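PDB 4P8B: TRAP-type transporter, periplasmic component from Cupriavidus necator, which probably serves as the periplasmic solute-binding component of a TRAP transporter and holds (S)-2-acetolactate in its ligand pocket. Local coordinates for residues N109-P114 with L147-N152; P118-L123 with K281-P286; K318-W323 with K334-I339. One frame throughout, in Å; residues are numbered along the deposited sequence.

Contact 1 of 3, residues N109-P114 with L147-N152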
loop_
_atom_site.group_PDB
_atom_site.type_symbol
_atom_site.label_atom_id
_atom_site.label_comp_id
_atom_site.label_asym_id
_atom_site.label_seq_id
_atom_site.Cartn_x
_atom_site.Cartn_y
_atom_site.Cartn_z
ATOM N N ASN A 109 -5.755 3.773 -8.468
ATOM C CA ASN A 109 -6.553 4.540 -7.517
ATOM C C ASN A 109 -7.775 3.754 -6.992
ATOM O O ASN A 109 -8.355 4.131 -5.993
ATOM C CB ASN A 109 -7.037 5.850 -8.127
ATOM C CG ASN A 109 -5.947 6.881 -8.275
ATOM O OD1 ASN A 109 -5.412 7.376 -7.292
ATOM N ND2 ASN A 109 -5.640 7.237 -9.513
ATOM N N LEU A 110 -8.152 2.673 -7.661
ATOM C CA LEU A 110 -9.284 1.876 -7.230
ATOM C C LEU A 110 -9.157 1.470 -5.766
ATOM O O LEU A 110 -10.128 1.538 -5.004
ATOM C CB LEU A 110 -9.414 0.647 -8.122
ATOM C CG LEU A 110 -10.665 -0.201 -7.954
ATOM C CD1 LEU A 110 -11.094 -0.799 -9.285
ATOM C CD2 LEU A 110 -10.427 -1.315 -6.948
ATOM N N PHE A 111 -7.953 1.088 -5.344
ATOM C CA PHE A 111 -7.748 0.651 -3.984
ATOM C C PHE A 111 -7.753 1.798 -2.967
ATOM O O PHE A 111 -7.830 1.567 -1.742
ATOM C CB PHE A 111 -6.440 -0.162 -3.859
ATOM C CG PHE A 111 -6.421 -1.391 -4.720
ATOM C CD1 PHE A 111 -7.194 -2.502 -4.374
ATOM C CD2 PHE A 111 -5.668 -1.446 -5.877
ATOM C CE1 PHE A 111 -7.192 -3.627 -5.160
ATOM C CE2 PHE A 111 -5.684 -2.585 -6.670
ATOM C CZ PHE A 111 -6.435 -3.665 -6.305
ATOM N N SER A 112 -7.685 3.025 -3.485
ATOM C CA SER A 112 -7.702 4.229 -2.673
ATOM C C SER A 112 -9.091 4.855 -2.581
ATOM O O SER A 112 -9.238 5.888 -1.958
ATOM C CB SER A 112 -6.731 5.260 -3.247
ATOM O OG SER A 112 -5.425 4.702 -3.237
ATOM N N LEU A 113 -10.106 4.280 -3.215
ATOM C CA LEU A 113 -11.452 4.838 -3.093
ATOM C C LEU A 113 -11.954 4.705 -1.664
ATOM O O LEU A 113 -11.966 3.611 -1.113
ATOM C CB LEU A 113 -12.416 4.107 -4.017
ATOM C CG LEU A 113 -12.244 4.352 -5.509
ATOM C CD1 LEU A 113 -13.075 3.336 -6.293
ATOM C CD2 LEU A 113 -12.640 5.773 -5.874
ATOM N N PRO A 114 -12.372 5.819 -1.052
ATOM C CA PRO A 114 -12.689 5.749 0.383
ATOM C C PRO A 114 -13.909 4.870 0.656
ATOM O O PRO A 114 -14.959 5.046 0.059
ATOM C CB PRO A 114 -12.930 7.222 0.764
ATOM C CG PRO A 114 -13.237 7.924 -0.546
ATOM C CD PRO A 114 -12.432 7.182 -1.586
ATOM N N LEU A 147 3.622 -9.846 -11.510
ATOM C CA LEU A 147 3.779 -11.268 -11.242
ATOM C C LEU A 147 2.979 -11.792 -10.049
ATOM O O LEU A 147 2.653 -12.972 -10.000
ATOM C CB LEU A 147 5.251 -11.582 -11.006
ATOM C CG LEU A 147 6.180 -11.282 -12.190
ATOM C CD1 LEU A 147 7.624 -11.580 -11.806
ATOM C CD2 LEU A 147 5.797 -12.048 -13.463
ATOM N N ALA A 148 2.742 -10.947 -9.046
ATOM C CA ALA A 148 2.051 -11.392 -7.846
ATOM C C ALA A 148 1.595 -10.214 -7.027
ATOM O O ALA A 148 2.056 -9.090 -7.215
ATOM C CB ALA A 148 2.965 -12.257 -7.004
ATOM N N TRP A 149 0.678 -10.505 -6.110
ATOM C CA TRP A 149 0.172 -9.548 -5.142
ATOM C C TRP A 149 0.725 -9.810 -3.754
ATOM O O TRP A 149 0.853 -10.958 -3.315
ATOM C CB TRP A 149 -1.361 -9.635 -5.043
ATOM C CG TRP A 149 -2.114 -9.277 -6.291
ATOM C CD1 TRP A 149 -2.502 -10.126 -7.288
ATOM C CD2 TRP A 149 -2.546 -7.977 -6.680
ATOM N NE1 TRP A 149 -3.147 -9.425 -8.265
ATOM C CE2 TRP A 149 -3.203 -8.109 -7.922
ATOM C CE3 TRP A 149 -2.457 -6.706 -6.090
ATOM C CZ2 TRP A 149 -3.753 -7.014 -8.593
ATOM C CZ3 TRP A 149 -3.022 -5.636 -6.749
ATOM C CH2 TRP A 149 -3.655 -5.795 -7.998
ATOM N N GLY A 150 1.017 -8.713 -3.065
ATOM C CA GLY A 150 1.265 -8.699 -1.629
ATOM C C GLY A 150 0.311 -7.725 -0.976
ATOM O O GLY A 150 -0.732 -7.374 -1.518
ATOM N N GLU A 151 0.692 -7.264 0.208
ATOM C CA GLU A 151 -0.170 -6.383 0.995
ATOM C C GLU A 151 0.599 -5.457 1.906
ATOM O O GLU A 151 1.523 -5.868 2.600
ATOM C CB GLU A 151 -1.113 -7.230 1.838
ATOM C CG GLU A 151 -2.169 -6.428 2.611
ATOM C CD GLU A 151 -3.363 -7.280 2.915
ATOM O OE1 GLU A 151 -3.885 -7.860 1.954
ATOM O OE2 GLU A 151 -3.739 -7.430 4.097
ATOM N N ASN A 152 0.206 -4.184 1.913
ATOM C CA ASN A 152 0.612 -3.264 2.976
ATOM C C ASN A 152 -0.481 -3.354 4.040
ATOM O O ASN A 152 -0.226 -3.867 5.129
ATOM C CB ASN A 152 0.817 -1.867 2.407
ATOM C CG ASN A 152 1.892 -1.067 3.152
ATOM O OD1 ASN A 152 2.671 -1.606 3.947
ATOM N ND2 ASN A 152 1.941 0.211 2.867
#
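Phe111 and Trp149 meet at the far ends of their rings, and this one pair makes the whole contact. CE2 and CZ of Phe111 come up to CZ3 and CH2 of the indole, the closest approach being Phe111 CZ to Trp149 CH2 at 3.9 Å. The rings cross obliquely: their planes are inclined at 68°, with the ring of Phe111 and the six-membered ring of Trp149 centred 5.8 Å apart. Both side chains have CG anti to their own carbonyl carbon (chi1 -60° in Phe111, -64° in Trp149), and from there the rings span a gap that leaves the nearest backbones, at Phe111 CA and Glu151 CA, 11.5 Å apart.

The tight side is the Phe111 end, which is buried, and Pro243 of strand 241-249 touches both aromatic side chains. In fold terms, a short 3-10 turn leading towards helix 120-127 is packed here against 144-154, an outermost strand of the five-stranded mixed sheet in this periplasmic binding protein. The Trp149 end is partly exposed, although its indole stacks with Phe136. Farther along the same strand the chemistry turns polar: Glu151 OE1 forms a salt bridge with Arg280, and Asn152, a residue of the acetolactate site, gives its ND2 to Asp242 OD2.

Contact 2 of 3, residues P118-L123 with K281-P286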
loop_
_atom_site.group_PDB
_atom_site.type_symbol
_atom_site.label_atom_id
_atom_site.label_comp_id
_atom_site.label_asym_id
_atom_site.label_seq_id
_atom_site.Cartn_x
_atom_site.Cartn_y
_atom_site.Cartn_z
ATOM N N PRO A 118 -14.878 -3.396 2.838
ATOM C CA PRO A 118 -15.180 -3.512 4.278
ATOM C C PRO A 118 -14.210 -4.368 5.087
ATOM O O PRO A 118 -14.127 -4.199 6.305
ATOM C CB PRO A 118 -16.556 -4.182 4.310
ATOM C CG PRO A 118 -17.164 -3.886 3.001
ATOM C CD PRO A 118 -16.017 -3.815 2.003
ATOM N N ASP A 119 -13.491 -5.276 4.447
ATOM C CA ASP A 119 -12.716 -6.261 5.184
ATOM C C ASP A 119 -11.696 -6.946 4.258
ATOM O O ASP A 119 -11.593 -6.619 3.070
ATOM C CB ASP A 119 -13.655 -7.284 5.854
ATOM C CG ASP A 119 -14.645 -7.913 4.886
ATOM O OD1 ASP A 119 -14.316 -8.113 3.697
ATOM O OD2 ASP A 119 -15.758 -8.271 5.321
ATOM N N TYR A 120 -10.916 -7.876 4.804
ATOM C CA TYR A 120 -9.886 -8.565 4.033
ATOM C C TYR A 120 -10.493 -9.414 2.924
ATOM O O TYR A 120 -9.904 -9.539 1.855
ATOM C CB TYR A 120 -8.990 -9.414 4.952
ATOM C CG TYR A 120 -8.210 -8.537 5.909
ATOM C CD1 TYR A 120 -7.098 -7.821 5.486
ATOM C CD2 TYR A 120 -8.635 -8.368 7.217
ATOM C CE1 TYR A 120 -6.423 -6.997 6.342
ATOM C CE2 TYR A 120 -7.957 -7.530 8.098
ATOM C CZ TYR A 120 -6.850 -6.846 7.651
ATOM O OH TYR A 120 -6.181 -6.003 8.528
ATOM N N LYS A 121 -11.664 -9.991 3.167
ATOM C CA LYS A 121 -12.337 -10.800 2.156
ATOM C C LYS A 121 -12.624 -9.928 0.933
ATOM O O LYS A 121 -12.562 -10.402 -0.204
ATOM C CB LYS A 121 -13.620 -11.402 2.723
ATOM C CG LYS A 121 -14.088 -12.647 1.990
ATOM C CD LYS A 121 -15.128 -13.424 2.813
ATOM C CE LYS A 121 -15.525 -14.716 2.131
ATOM N NZ LYS A 121 -16.575 -15.450 2.899
ATOM N N ALA A 122 -12.911 -8.656 1.153
ATOM C CA ALA A 122 -13.207 -7.731 0.066
ATOM C C ALA A 122 -11.958 -7.419 -0.732
ATOM O O ALA A 122 -12.002 -7.389 -1.959
ATOM C CB ALA A 122 -13.839 -6.458 0.611
ATOM N N LEU A 123 -10.845 -7.170 -0.059
ATOM C CA LEU A 123 -9.611 -6.918 -0.762
ATOM C C LEU A 123 -9.218 -8.137 -1.596
ATOM O O LEU A 123 -8.834 -8.015 -2.772
ATOM C CB LEU A 123 -8.518 -6.554 0.262
ATOM C CG LEU A 123 -7.081 -6.362 -0.220
ATOM C CD1 LEU A 123 -7.006 -5.379 -1.351
ATOM C CD2 LEU A 123 -6.165 -5.925 0.918
ATOM N N LYS A 281 -0.748 -10.404 10.364
ATOM C CA LYS A 281 -0.527 -10.996 11.680
ATOM C C LYS A 281 -1.274 -10.197 12.765
ATOM O O LYS A 281 -1.113 -8.988 12.881
ATOM C CB LYS A 281 0.970 -11.057 11.988
ATOM C CG LYS A 281 1.293 -11.717 13.315
ATOM C CD LYS A 281 2.792 -11.711 13.601
ATOM C CE LYS A 281 3.122 -12.625 14.760
ATOM N NZ LYS A 281 2.133 -12.459 15.854
ATOM N N GLY A 282 -2.125 -10.880 13.529
ATOM C CA GLY A 282 -2.877 -10.243 14.600
ATOM C C GLY A 282 -3.938 -9.251 14.156
ATOM O O GLY A 282 -4.436 -8.488 14.996
ATOM N N LEU A 283 -4.333 -9.278 12.883
ATOM C CA LEU A 283 -5.259 -8.273 12.324
ATOM C C LEU A 283 -6.531 -8.818 11.702
ATOM O O LEU A 283 -7.586 -8.228 11.860
ATOM C CB LEU A 283 -4.565 -7.444 11.244
ATOM C CG LEU A 283 -3.463 -6.563 11.781
ATOM C CD1 LEU A 283 -2.603 -6.053 10.636
ATOM C CD2 LEU A 283 -4.057 -5.398 12.576
ATOM N N ALA A 284 -6.434 -9.904 10.948
ATOM C CA ALA A 284 -7.598 -10.441 10.253
ATOM C C ALA A 284 -8.319 -11.420 11.169
ATOM O O ALA A 284 -8.678 -12.524 10.761
ATOM C CB ALA A 284 -7.180 -11.116 8.954
ATOM N N GLU A 285 -8.517 -10.997 12.410
ATOM C CA GLU A 285 -9.083 -11.838 13.457
ATOM C C GLU A 285 -9.958 -10.960 14.341
ATOM O O GLU A 285 -9.740 -9.752 14.425
ATOM C CB GLU A 285 -7.962 -12.457 14.295
ATOM C CG GLU A 285 -6.908 -13.193 13.481
ATOM C CD GLU A 285 -5.530 -13.131 14.113
ATOM O OE1 GLU A 285 -4.597 -13.729 13.531
ATOM O OE2 GLU A 285 -5.383 -12.493 15.185
ATOM N N PRO A 286 -10.940 -11.568 15.021
ATOM C CA PRO A 286 -11.981 -10.823 15.743
ATOM C C PRO A 286 -11.491 -9.687 16.649
ATOM O O PRO A 286 -11.954 -8.554 16.499
ATOM C CB PRO A 286 -12.682 -11.911 16.577
ATOM C CG PRO A 286 -11.847 -13.170 16.413
ATOM C CD PRO A 286 -11.148 -13.022 15.109
#
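Tyr120 reaches from the first turn of helix 120-127 to the loop at Leu283 and Ala284, touching one residue with its ring and the other with its hydroxyl. With CG anti to the carbonyl carbon (chi1 -65°), the ring leaves the helix towards the loop. Its CD2 then lies 3.6 Å from Ala284 CB, and its CE2 is equally near Ala284 CA. The alanine comes up obliquely at this side of the ring. Farther out, Tyr120 OH sits 3.5 Å from Leu283 CB, a van der Waals touch with no hydrogen bond across the contact.

Leu283 touches mainly through CB; its CD1 stays 4.2 Å from Tyr120 OH, while the side chain also packs on Ala290 and Trp291 of helix 289-295. The tyrosine ring is further held by an edge-to-face contact with Phe154.

Asp119 adopts a different rotamer, chi1 53°, which folds its carboxylate back over the helix start. OD1 accepts from Ala122 N at 3.0 Å, with a bent N-H...O angle of 138°, and OD2 makes a salt bridge to Arg342, the C-terminal residue. The helix thus begins with a classic aspartate N-cap, and its first residue, Tyr120, packs on an inverse gamma turn centred at Ala284.

Contact 3 of 3, residues K318-W323 with K334-I339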
loop_
_atom_site.group_PDB
_atom_site.type_symbol
_atom_site.label_atom_id
_atom_site.label_comp_id
_atom_site.label_asym_id
_atom_site.label_seq_id
_atom_site.Cartn_x
_atom_site.Cartn_y
_atom_site.Cartn_z
ATOM N N LYS A 318 -18.794 11.835 -2.381
ATOM C CA LYS A 318 -18.659 12.654 -3.580
ATOM C C LYS A 318 -17.263 12.462 -4.175
ATOM O O LYS A 318 -17.086 12.406 -5.389
ATOM C CB LYS A 318 -18.935 14.132 -3.274
ATOM N N VAL A 319 -16.257 12.327 -3.317
ATOM C CA VAL A 319 -14.905 12.021 -3.782
ATOM C C VAL A 319 -14.903 10.648 -4.452
ATOM O O VAL A 319 -14.337 10.455 -5.531
ATOM C CB VAL A 319 -13.886 12.045 -2.611
ATOM C CG1 VAL A 319 -12.555 11.489 -3.021
ATOM C CG2 VAL A 319 -13.710 13.472 -2.081
ATOM N N TYR A 320 -15.517 9.669 -3.794
ATOM C CA TYR A 320 -15.650 8.336 -4.365
ATOM C C TYR A 320 -16.259 8.385 -5.773
ATOM O O TYR A 320 -15.715 7.807 -6.705
ATOM C CB TYR A 320 -16.518 7.484 -3.455
ATOM C CG TYR A 320 -16.725 6.047 -3.879
ATOM C CD1 TYR A 320 -17.595 5.721 -4.911
ATOM C CD2 TYR A 320 -16.093 5.014 -3.203
ATOM C CE1 TYR A 320 -17.802 4.411 -5.267
ATOM C CE2 TYR A 320 -16.319 3.700 -3.546
ATOM C CZ TYR A 320 -17.156 3.404 -4.578
ATOM O OH TYR A 320 -17.339 2.075 -4.886
ATOM N N ASP A 321 -17.369 9.100 -5.922
ATOM C CA ASP A 321 -18.075 9.131 -7.194
ATOM C C ASP A 321 -17.225 9.800 -8.274
ATOM O O ASP A 321 -17.188 9.349 -9.431
ATOM C CB ASP A 321 -19.404 9.879 -7.038
ATOM C CG ASP A 321 -20.405 9.141 -6.163
ATOM O OD1 ASP A 321 -20.254 7.916 -5.955
ATOM O OD2 ASP A 321 -21.356 9.800 -5.688
ATOM N N LYS A 322 -16.540 10.879 -7.896
ATOM C CA LYS A 322 -15.672 11.590 -8.821
ATOM C C LYS A 322 -14.563 10.672 -9.337
ATOM O O LYS A 322 -14.327 10.574 -10.550
ATOM C CB LYS A 322 -15.072 12.824 -8.136
ATOM C CG LYS A 322 -13.975 13.503 -8.948
ATOM C CD LYS A 322 -13.463 14.760 -8.245
ATOM C CE LYS A 322 -12.378 15.430 -9.081
ATOM N NZ LYS A 322 -11.770 16.613 -8.424
ATOM N N TRP A 323 -13.877 9.991 -8.420
ATOM C CA TRP A 323 -12.750 9.163 -8.813
ATOM C C TRP A 323 -13.167 7.847 -9.479
ATOM O O TRP A 323 -12.427 7.290 -10.291
ATOM C CB TRP A 323 -11.786 8.965 -7.619
ATOM C CG TRP A 323 -11.017 10.213 -7.407
ATOM C CD1 TRP A 323 -11.436 11.336 -6.744
ATOM C CD2 TRP A 323 -9.714 10.497 -7.893
ATOM N NE1 TRP A 323 -10.468 12.302 -6.797
ATOM C CE2 TRP A 323 -9.400 11.816 -7.502
ATOM C CE3 TRP A 323 -8.782 9.775 -8.642
ATOM C CZ2 TRP A 323 -8.183 12.406 -7.805
ATOM C CZ3 TRP A 323 -7.584 10.363 -8.945
ATOM C CH2 TRP A 323 -7.300 11.670 -8.550
ATOM N N LYS A 334 -17.294 -3.368 -11.344
ATOM C CA LYS A 334 -16.903 -4.769 -11.178
ATOM C C LYS A 334 -16.372 -5.035 -9.764
ATOM O O LYS A 334 -16.658 -6.082 -9.176
ATOM C CB LYS A 334 -15.854 -5.163 -12.226
ATOM C CG LYS A 334 -16.444 -5.333 -13.607
ATOM C CD LYS A 334 -15.375 -5.454 -14.666
ATOM C CE LYS A 334 -15.998 -5.582 -16.058
ATOM N NZ LYS A 334 -14.945 -5.743 -17.112
ATOM N N ALA A 335 -15.612 -4.089 -9.212
ATOM C CA ALA A 335 -15.084 -4.225 -7.855
ATOM C C ALA A 335 -16.227 -4.242 -6.844
ATOM O O ALA A 335 -16.255 -5.089 -5.936
ATOM C CB ALA A 335 -14.119 -3.105 -7.558
ATOM N N GLU A 336 -17.164 -3.315 -6.997
ATOM C CA GLU A 336 -18.327 -3.247 -6.104
ATOM C C GLU A 336 -19.065 -4.568 -6.092
ATOM O O GLU A 336 -19.484 -5.061 -5.049
ATOM C CB GLU A 336 -19.252 -2.100 -6.510
ATOM C CG GLU A 336 -18.645 -0.717 -6.306
ATOM C CD GLU A 336 -19.386 0.396 -7.021
ATOM O OE1 GLU A 336 -20.315 0.103 -7.810
ATOM O OE2 GLU A 336 -19.055 1.579 -6.799
ATOM N N GLY A 337 -19.257 -5.143 -7.273
ATOM C CA GLY A 337 -19.962 -6.407 -7.369
ATOM C C GLY A 337 -19.221 -7.585 -6.778
ATOM O O GLY A 337 -19.812 -8.431 -6.118
ATOM N N ALA A 338 -17.923 -7.649 -7.023
ATOM C CA ALA A 338 -17.101 -8.706 -6.441
ATOM C C ALA A 338 -17.138 -8.664 -4.918
ATOM O O ALA A 338 -17.207 -9.703 -4.253
ATOM C CB ALA A 338 -15.667 -8.582 -6.941
ATOM N N ILE A 339 -17.102 -7.454 -4.376
ATOM C CA ILE A 339 -17.192 -7.270 -2.942
ATOM C C ILE A 339 -18.580 -7.690 -2.418
ATOM O O ILE A 339 -18.682 -8.409 -1.432
ATOM C CB ILE A 339 -16.833 -5.821 -2.596
ATOM C CG1 ILE A 339 -15.344 -5.623 -2.871
ATOM C CG2 ILE A 339 -17.209 -5.485 -1.167
ATOM C CD1 ILE A 339 -14.953 -4.172 -2.893
#
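Tyr320 and Glu336 bridge two consecutive helices, 317-327 and 329-340, which are joined by a short turn late in the chain of this periplasmic binding protein and splay apart. Their side chains approach from opposite directions across a wide gap: the nearest backbone pair, Tyr320 CA and Glu336 CA, is 12.0 Å apart, so only long side chains can close it. In Tyr320, CG stands opposite the backbone N (chi1 -178°), sending the ring out towards the second helix. Glu336 answers with a chain extended beyond CG (chi2 165°), which carries its carboxylate to the phenol.

The two flat groups meet edge-on. The ring and carboxylate planes differ by 10°, and Glu336 OE2 lies at the ring edge in the plane of the phenol. Tyr320 OH donates to that oxygen at 2.6 Å, a short bond. Glu336 OE2 accepts through its anti lone pair, on the side away from OE1, so the carboxylate presents an outer flank to the phenol. The same OE2 also takes a salt bridge from Lys324 NZ, so a phenol and an ammonium group share one oxygen; the positive charge would be expected to favour the ionised carboxylate.

On the same two helices, Ile339 and Ala335 touch Leu126 of helix 120-127, and Tyr320 packs on Leu116. Glu336 CG completes the touch, lying 3.4 Å from Tyr320 OH.

Contact 1 lies deepest, its centre about 6 Å from the chain centre; it is partly buried and purely aromatic. Contacts 2 and 3 are surface contacts, their centres about 15 and 18 Å from the chain centre. Contact 2 stays mostly apolar across its gap, while contact 3 rests on a hydrogen bond to a carboxylate. Helix 120-127 connects all three: Leu123 CD1 lies 4.2 Å from Phe111 CD1 of contact 1, and Ala122 CB lies 3.9 Å from Ile339 CG1 of contact 3. Glu151 joins the strand of contact 1 to Tyr120 of contact 2. Leu113 CD2 packs on Trp323 CB, tying helix 317-327 to the 109-114 loop.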